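Local coordinates for YfkN protein (PDB 3GVE) that belongs to the calcineurin-like phosphoesterase family and holds a manganese ion and a magnesium ion at adjoining metal sites, at residues 25-29 / 30-34; 134-137 / 138-142. All blocks are in the same frame, centred on the assembly; numbering follows the deposited sequence.

Interaction 1. Residues 25-29 / 30-34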
loop_
_atom_site.group_PDB
_atom_site.type_symbol
_atom_site.label_atom_id
_atom_site.label_comp_id
_atom_site.label_asym_id
_atom_site.label_seq_id
_atom_site.Cartn_x
_atom_site.Cartn_y
_atom_site.Cartn_z
HETATM N N MSE A 25 14.967 1.861 -5.105
HETATM C CA MSE A 25 15.069 0.975 -6.252
HETATM C C MSE A 25 13.698 0.693 -6.860
HETATM O O MSE A 25 12.676 0.851 -6.214
HETATM C CB MSE A 25 15.726 -0.336 -5.840
HETATM C CG MSE A 25 17.166 -0.183 -5.392
HETATM SE SE MSE A 25 18.369 0.380 -6.842
HETATM C CE MSE A 25 18.718 -1.405 -7.566
ATOM N N ASP A 26 13.697 0.243 -8.108
ATOM C CA ASP A 26 12.467 -0.224 -8.736
ATOM C C ASP A 26 12.278 -1.693 -8.321
ATOM O O ASP A 26 12.481 -2.622 -9.105
ATOM C CB ASP A 26 12.486 -0.011 -10.265
ATOM C CG ASP A 26 13.710 -0.610 -10.964
ATOM O OD1 ASP A 26 14.736 -0.850 -10.318
ATOM O OD2 ASP A 26 13.626 -0.785 -12.188
ATOM N N TYR A 27 11.908 -1.875 -7.061
ATOM C CA TYR A 27 11.957 -3.174 -6.389
ATOM C C TYR A 27 10.844 -3.340 -5.359
ATOM O O TYR A 27 10.598 -2.463 -4.546
ATOM C CB TYR A 27 13.322 -3.349 -5.709
ATOM C CG TYR A 27 13.687 -4.801 -5.468
ATOM C CD1 TYR A 27 14.302 -5.555 -6.462
ATOM C CD2 TYR A 27 13.390 -5.423 -4.267
ATOM C CE1 TYR A 27 14.619 -6.878 -6.251
ATOM C CE2 TYR A 27 13.722 -6.752 -4.050
ATOM C CZ TYR A 27 14.331 -7.458 -5.055
ATOM O OH TYR A 27 14.648 -8.787 -4.881
ATOM N N ASP A 28 10.192 -4.494 -5.406
ATOM C CA ASP A 28 9.168 -4.890 -4.455
ATOM C C ASP A 28 9.812 -5.831 -3.437
ATOM O O ASP A 28 10.110 -6.975 -3.750
ATOM C CB ASP A 28 8.022 -5.598 -5.216
ATOM C CG ASP A 28 6.960 -6.180 -4.302
ATOM O OD1 ASP A 28 6.995 -5.957 -3.106
ATOM O OD2 ASP A 28 6.081 -6.880 -4.815
ATOM N N TYR A 29 10.038 -5.351 -2.226
ATOM C CA TYR A 29 10.677 -6.169 -1.197
ATOM C C TYR A 29 9.780 -7.286 -0.675
ATOM O O TYR A 29 10.280 -8.242 -0.113
ATOM C CB TYR A 29 11.164 -5.331 -0.001
ATOM C CG TYR A 29 12.307 -4.378 -0.331
ATOM C CD1 TYR A 29 13.596 -4.848 -0.548
ATOM C CD2 TYR A 29 12.079 -3.010 -0.446
ATOM C CE1 TYR A 29 14.617 -3.989 -0.866
ATOM C CE2 TYR A 29 13.098 -2.152 -0.756
ATOM C CZ TYR A 29 14.367 -2.645 -0.966
ATOM O OH TYR A 29 15.390 -1.792 -1.288
ATOM N N TYR A 30 8.471 -7.133 -0.828
ATOM C CA TYR A 30 7.521 -8.136 -0.339
ATOM C C TYR A 30 7.475 -9.347 -1.257
ATOM O O TYR A 30 7.690 -10.445 -0.773
ATOM C CB TYR A 30 6.125 -7.540 -0.150
ATOM C CG TYR A 30 6.159 -6.199 0.546
ATOM C CD1 TYR A 30 5.963 -5.051 -0.166
ATOM C CD2 TYR A 30 6.402 -6.092 1.907
ATOM C CE1 TYR A 30 6.011 -3.816 0.443
ATOM C CE2 TYR A 30 6.453 -4.849 2.529
ATOM C CZ TYR A 30 6.250 -3.724 1.783
ATOM O OH TYR A 30 6.280 -2.485 2.361
ATOM N N SER A 31 7.351 -9.206 -2.570
ATOM C CA SER A 31 7.458 -10.342 -3.468
ATOM C C SER A 31 8.925 -10.714 -3.724
ATOM O O SER A 31 9.235 -11.773 -4.229
ATOM C CB SER A 31 6.735 -10.022 -4.755
ATOM O OG SER A 31 7.371 -8.976 -5.413
ATOM N N ASP A 32 9.887 -9.852 -3.337
ATOM C CA ASP A 32 11.327 -9.975 -3.493
ATOM C C ASP A 32 11.657 -10.068 -4.967
ATOM O O ASP A 32 12.311 -10.990 -5.421
ATOM C CB ASP A 32 11.869 -11.176 -2.706
ATOM C CG ASP A 32 13.333 -11.034 -2.328
ATOM O OD1 ASP A 32 14.030 -10.155 -2.839
ATOM O OD2 ASP A 32 13.776 -11.828 -1.480
ATOM N N LYS A 33 11.197 -9.089 -5.720
ATOM C CA LYS A 33 11.566 -8.985 -7.121
ATOM C C LYS A 33 11.502 -7.572 -7.662
ATOM O O LYS A 33 10.821 -6.707 -7.133
ATOM C CB LYS A 33 10.688 -9.861 -7.990
ATOM C CG LYS A 33 9.255 -9.726 -7.707
ATOM C CD LYS A 33 8.578 -11.054 -7.943
ATOM C CE LYS A 33 7.955 -11.091 -9.310
ATOM N NZ LYS A 33 6.501 -10.795 -9.298
ATOM N N GLU A 34 12.223 -7.392 -8.747
ATOM C CA GLU A 34 12.239 -6.195 -9.536
ATOM C C GLU A 34 10.859 -5.868 -10.118
ATOM O O GLU A 34 10.086 -6.753 -10.468
ATOM C CB GLU A 34 13.224 -6.442 -10.666
ATOM C CG GLU A 34 13.438 -5.334 -11.601
ATOM C CD GLU A 34 14.476 -5.690 -12.645
ATOM O OE1 GLU A 34 15.039 -4.775 -13.228
ATOM O OE2 GLU A 34 14.749 -6.887 -12.854
HETATM O O HOH W 1 12.818 -3.106 -13.717
HETATM O O HOH W 2 6.156 -7.726 -7.695
#
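The Y27 ring lies flat over the backbone of K33, where the chain returns from a tight hairpin joining strands 27-28 and 33-34. K33 O sits 3.7 Å above the ring plane, over its centre. Y27 CG is anti to the backbone N (chi1 -157°), a turn that carries the ring across the other strand and brings OH to D32. There Y27 OH donates to D32 OD1 at 2.5 Å, on the anti side of a carboxylate whose plane stands 78° from the ring; D32 OD2 pairs with R340. Two backbone bonds tie D28 to K33: D28 N to K33 O at 2.9 Å and K33 N to D28 O at 3.1 Å. Two residues of the returning chain, D32 and K33, stand opposite the single D28, which makes a G1 beta bulge, and K33 NZ hydrogen-bonds OH of Y286 of the second subunit. The D28 side chain folds back over the turn, and Y30 N reaches OD1 at 3.0 Å from above the carboxylate plane, closing an Asx turn.

The far end is looser. D26 OD2 and E34 OE1 stay 4.4 Å apart, with a water 2.9 Å from D26 OD2 and 2.8 Å from E34 OE1. R320 pairs with both acids and R42 with D26. The hairpin is thus held at its turn by direct bonds to D28 and D32, whereas at its open end water and arginines probably offset the repulsion between two carboxylates.

Interaction 2. Residues 134-137 / 138-142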
loop_
_atom_site.group_PDB
_atom_site.type_symbol
_atom_site.label_atom_id
_atom_site.label_comp_id
_atom_site.label_asym_id
_atom_site.label_seq_id
_atom_site.Cartn_x
_atom_site.Cartn_y
_atom_site.Cartn_z
ATOM N N VAL A 134 4.212 22.810 12.103
ATOM C CA VAL A 134 4.451 22.060 13.331
ATOM C C VAL A 134 5.205 22.933 14.329
ATOM O O VAL A 134 6.235 23.478 14.012
ATOM C CB VAL A 134 5.232 20.745 13.082
ATOM C CG1 VAL A 134 5.378 19.949 14.400
ATOM C CG2 VAL A 134 4.515 19.902 12.031
ATOM N N LYS A 135 4.651 23.053 15.530
ATOM C CA LYS A 135 5.216 23.922 16.554
ATOM C C LYS A 135 5.473 23.182 17.873
ATOM O O LYS A 135 4.919 22.135 18.124
ATOM C CB LYS A 135 4.300 25.135 16.750
ATOM C CG LYS A 135 4.295 26.047 15.516
ATOM C CD LYS A 135 3.375 27.251 15.682
ATOM C CE LYS A 135 3.322 28.100 14.439
ATOM N NZ LYS A 135 2.497 29.301 14.662
ATOM N N THR A 136 6.350 23.749 18.700
ATOM C CA THR A 136 6.540 23.238 20.048
ATOM C C THR A 136 5.261 23.574 20.827
ATOM O O THR A 136 4.443 24.347 20.365
ATOM C CB THR A 136 7.751 23.884 20.749
ATOM O OG1 THR A 136 7.490 25.267 20.946
ATOM C CG2 THR A 136 9.049 23.725 19.925
ATOM N N THR A 137 5.123 22.976 22.004
ATOM C CA THR A 137 3.925 23.223 22.818
ATOM C C THR A 137 3.822 24.683 23.244
ATOM O O THR A 137 2.741 25.158 23.527
ATOM C CB THR A 137 3.820 22.281 24.034
ATOM O OG1 THR A 137 4.968 22.433 24.869
ATOM C CG2 THR A 137 3.689 20.836 23.604
ATOM N N SER A 138 4.931 25.403 23.235
ATOM C CA SER A 138 4.915 26.820 23.571
ATOM C C SER A 138 4.740 27.739 22.361
ATOM O O SER A 138 4.658 28.933 22.494
ATOM C CB SER A 138 6.181 27.195 24.347
ATOM O OG SER A 138 7.287 27.305 23.485
ATOM N N GLY A 139 4.703 27.162 21.160
ATOM C CA GLY A 139 4.409 27.918 19.953
ATOM C C GLY A 139 5.567 28.287 19.031
ATOM O O GLY A 139 5.409 29.052 18.112
ATOM N N GLU A 140 6.744 27.749 19.297
ATOM C CA GLU A 140 7.881 28.020 18.436
ATOM C C GLU A 140 7.873 27.073 17.231
ATOM O O GLU A 140 7.415 25.961 17.340
ATOM C CB GLU A 140 9.167 27.828 19.230
ATOM C CG GLU A 140 9.297 28.767 20.432
ATOM C CD GLU A 140 9.589 30.207 20.055
ATOM O OE1 GLU A 140 10.206 30.494 19.035
ATOM O OE2 GLU A 140 9.215 31.068 20.839
ATOM N N ASN A 141 8.405 27.504 16.099
ATOM C CA ASN A 141 8.528 26.570 14.993
ATOM C C ASN A 141 9.408 25.405 15.411
ATOM O O ASN A 141 10.491 25.611 15.920
ATOM C CB ASN A 141 9.112 27.250 13.764
ATOM C CG ASN A 141 8.122 28.150 13.080
ATOM O OD1 ASN A 141 8.208 29.360 13.174
ATOM N ND2 ASN A 141 7.182 27.551 12.379
ATOM N N ARG A 142 8.920 24.191 15.183
ATOM C CA ARG A 142 9.643 22.990 15.542
ATOM C C ARG A 142 10.727 22.647 14.507
ATOM O O ARG A 142 11.642 21.924 14.803
ATOM C CB ARG A 142 8.652 21.828 15.695
ATOM C CG ARG A 142 9.282 20.493 16.113
ATOM C CD ARG A 142 10.138 20.634 17.376
ATOM N NE ARG A 142 10.661 19.355 17.834
ATOM C CZ ARG A 142 11.661 18.717 17.254
ATOM N NH1 ARG A 142 12.238 19.224 16.185
ATOM N NH2 ARG A 142 12.086 17.570 17.744
HETATM O O HOH W 3 7.863 24.633 12.212
HETATM O O HOH W 4 3.384 30.759 17.148
#
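This is a local surface turn, formed where the chain leaves strand 134-135 and doubles back into the loop leading to strand 146-154; its base is tied into the fold by V134, packed on V171 and V187, and by backbone bonding of K135 with Q188. T136 to G139 make a type I beta turn, closed by G139 N to T136 O at 2.9 Å. G139 then takes a left-handed backbone conformation well suited to glycine, and E140 O comes round to accept T136 N at 2.8 Å. Further back, R142 N bonds V134 O at 3.0 Å.

T136 OG1 bridges the turn. Set between its own backbone N and carbonyl carbon (chi1 66°), it accepts E140 N at 3.1 Å and shares a longer hydrogen bond of 3.3 Å with S138 OG. T136 CG2 meets R142 CD crosswise, while V134 CG1 lies alongside R142 CB at 4.0 Å. The K135 chain runs out extended past the carbonyls of G139 and E140; its NZ shares a water with G139 O.

The turn is thus closed by peptide bonds and one threonine hydroxyl, with G139 making the bend, while its two long basic side chains, K135 and R142, send their ends to acids, E198 and D119.

Interactions 1 and 2 are separate turns in series along the chain, both in its calcineurin-like phosphoesterase part. Their centres lie 39 Å apart and their nearest atoms about 24 Å apart, so they do not touch. Between them are the metals: the side chain of Y30 is about 12 Å from the manganese ion, and that of V134 about 12 Å from the magnesium ion. Neither turn supplies a metal ligand. D19, H21, D64 and H251 hold manganese; D64, N108, H216 and H249 hold magnesium, with D64 common to both. The two turns also differ in setting: 25-34 packs on helix 322-340 and meets the second subunit, whereas 134-142 touches no other chain of the assembly.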